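Putative glycosyltransferase (GalT1) (Streptococcus parasanguinis FW213, PDB 5HEA) probably transfers sugar residues from a nucleotide-activated donor, the chain being the C-terminal part of a longer protein and carrying a GT-A type glycosyltransferase family 2 region. Local coordinates at residues V118-S123 / F133-E138. Numbering follows the deposited sequence.
Sequences VCNFNS and FSITKE
Asn122 grips the backbone of Ile135 with both ends of its amide, pinning the loop that follows the beta hairpin of strands 116-125 and 130-132 in the GT-A glycosyltransferase fold. Past the end of strand 130-132, the Asn122 side chain makes the hydrogen bonds that link the loop to the strand. Its CG lies anti to its carbonyl carbon (chi1 -85°), from where the amide turns toward the loop. The nearly straight bond from Ile135 N to Asn122 OD1 is 2.8 Å long, lies in the carbonyl plane and lands on a lone pair; in return Asn122 ND2 makes a weak bond to Ile135 O at 3.3 Å. Together the strong and the weak bond should set the amide's rotation, and its carbonyl oxygen is satisfied although the residue is buried. The tight part continues at Ile135, whose CG1 and CD1 reach the strand: CD1 sits 3.5 Å from Asn120 ND2, the two side chains crossing at about a right angle. That Asn120 amide is itself held, by Asn209 OD1 at ND2 and by the N-H of Phe121 at OD1.

The outer side is looser. Phe133 is exposed and its side chain meets the strand at the ring edge, with Asn122 ND2 near the ring plane and 3.6 Å from CD1; the amide stands almost perpendicular to the ring, which also meets Phe131. On the opposite side of the loop backbone from that ring, a water joins Ser134 OG to Ser123 OG, 2.8 Å from the latter.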
loop_
_atom_site.group_PDB
_atom_site.type_symbol
_atom_site.label_atom_id
_atom_site.label_comp_id
_atom_site.label_asym_id
_atom_site.label_seq_id
_atom_site.Cartn_x
_atom_site.Cartn_y
_atom_site.Cartn_z
ATOM N N VAL A 118 -7.538 31.864 -31.231
ATOM C CA VAL A 118 -6.883 32.021 -29.942
ATOM C C VAL A 118 -6.936 33.492 -29.595
ATOM O O VAL A 118 -6.678 34.342 -30.454
ATOM C CB VAL A 118 -5.394 31.591 -30.012
ATOM C CG1 VAL A 118 -4.694 31.760 -28.644
ATOM C CG2 VAL A 118 -5.256 30.151 -30.520
ATOM N N CYS A 119 -7.294 33.811 -28.357
ATOM C CA CYS A 119 -7.159 35.192 -27.903
ATOM C C CYS A 119 -6.160 35.254 -26.763
ATOM O O CYS A 119 -5.551 34.246 -26.400
ATOM C CB CYS A 119 -8.514 35.826 -27.521
ATOM S SG CYS A 119 -9.307 35.205 -26.007
ATOM N N ASN A 120 -5.986 36.436 -26.200
ATOM C CA ASN A 120 -5.008 36.621 -25.145
ATOM C C ASN A 120 -5.748 36.734 -23.815
ATOM O O ASN A 120 -6.968 36.523 -23.745
ATOM C CB ASN A 120 -4.174 37.881 -25.432
ATOM C CG ASN A 120 -2.746 37.769 -24.931
ATOM O OD1 ASN A 120 -2.480 37.155 -23.896
ATOM N ND2 ASN A 120 -1.816 38.356 -25.670
ATOM N N PHE A 121 -5.025 37.057 -22.753
ATOM C CA PHE A 121 -5.687 37.239 -21.463
ATOM C C PHE A 121 -5.103 38.424 -20.715
ATOM O O PHE A 121 -3.939 38.775 -20.898
ATOM C CB PHE A 121 -5.588 35.960 -20.601
ATOM C CG PHE A 121 -4.188 35.590 -20.221
ATOM C CD1 PHE A 121 -3.611 36.091 -19.062
ATOM C CD2 PHE A 121 -3.438 34.753 -21.025
ATOM C CE1 PHE A 121 -2.315 35.756 -18.716
ATOM C CE2 PHE A 121 -2.140 34.421 -20.687
ATOM C CZ PHE A 121 -1.578 34.918 -19.534
ATOM N N ASN A 122 -5.921 39.046 -19.878
ATOM C CA ASN A 122 -5.426 40.026 -18.928
ATOM C C ASN A 122 -5.555 39.339 -17.583
ATOM O O ASN A 122 -6.069 38.226 -17.511
ATOM C CB ASN A 122 -6.233 41.329 -19.005
ATOM C CG ASN A 122 -5.715 42.267 -20.080
ATOM O OD1 ASN A 122 -4.517 42.311 -20.339
ATOM N ND2 ASN A 122 -6.614 43.012 -20.718
ATOM N N SER A 123 -5.075 39.962 -16.522
ATOM C CA SER A 123 -5.127 39.303 -15.223
ATOM C C SER A 123 -5.923 40.098 -14.190
ATOM O O SER A 123 -6.132 41.307 -14.339
ATOM C CB SER A 123 -3.719 38.986 -14.714
ATOM O OG SER A 123 -2.927 40.151 -14.681
ATOM N N PHE A 133 -4.244 45.343 -16.909
ATOM C CA PHE A 133 -4.557 45.356 -18.331
ATOM C C PHE A 133 -3.282 45.376 -19.160
ATOM O O PHE A 133 -2.916 46.402 -19.724
ATOM C CB PHE A 133 -5.436 46.550 -18.681
ATOM C CG PHE A 133 -6.794 46.498 -18.050
ATOM C CD1 PHE A 133 -7.730 45.567 -18.470
ATOM C CD2 PHE A 133 -7.142 47.391 -17.043
ATOM C CE1 PHE A 133 -8.991 45.520 -17.892
ATOM C CE2 PHE A 133 -8.397 47.354 -16.468
ATOM C CZ PHE A 133 -9.324 46.415 -16.891
ATOM N N SER A 134 -2.612 44.230 -19.222
ATOM C CA SER A 134 -1.359 44.097 -19.959
ATOM C C SER A 134 -1.584 44.257 -21.457
ATOM O O SER A 134 -0.760 44.840 -22.160
ATOM C CB SER A 134 -0.731 42.733 -19.688
ATOM O OG SER A 134 -0.620 42.489 -18.297
ATOM N N ILE A 135 -2.705 43.724 -21.937
ATOM C CA ILE A 135 -3.060 43.808 -23.347
ATOM C C ILE A 135 -4.042 44.955 -23.528
ATOM O O ILE A 135 -5.178 44.893 -23.055
ATOM C CB ILE A 135 -3.691 42.494 -23.850
ATOM C CG1 ILE A 135 -2.823 41.304 -23.443
ATOM C CG2 ILE A 135 -3.878 42.532 -25.360
ATOM C CD1 ILE A 135 -1.399 41.390 -23.967
ATOM N N THR A 136 -3.590 46.010 -24.198
ATOM C CA THR A 136 -4.388 47.222 -24.355
ATOM C C THR A 136 -5.032 47.324 -25.745
ATOM O O THR A 136 -4.614 46.650 -26.692
ATOM C CB THR A 136 -3.530 48.480 -24.120
ATOM O OG1 THR A 136 -2.394 48.443 -24.992
ATOM C CG2 THR A 136 -3.050 48.537 -22.678
ATOM N N LYS A 137 -6.050 48.175 -25.847
ATOM C CA LYS A 137 -6.747 48.450 -27.102
ATOM C C LYS A 137 -5.771 48.897 -28.201
ATOM O O LYS A 137 -5.934 48.549 -29.372
ATOM C CB LYS A 137 -7.796 49.538 -26.852
ATOM C CG LYS A 137 -8.793 49.774 -27.967
ATOM C CD LYS A 137 -9.474 51.138 -27.792
ATOM C CE LYS A 137 -10.249 51.243 -26.479
ATOM N NZ LYS A 137 -10.976 52.544 -26.346
ATOM N N GLU A 138 -4.750 49.653 -27.805
ATOM C CA GLU A 138 -3.784 50.221 -28.743
ATOM C C GLU A 138 -2.919 49.153 -29.374
ATOM O O GLU A 138 -2.402 49.336 -30.480
ATOM C CB GLU A 138 -2.881 51.249 -28.047
ATOM C CG GLU A 138 -3.568 52.565 -27.693
ATOM C CD GLU A 138 -4.496 52.452 -26.488
ATOM O OE1 GLU A 138 -4.242 51.597 -25.605
ATOM O OE2 GLU A 138 -5.486 53.219 -26.432
HETATM O O HOH W 1 -2.235 40.928 -17.246
#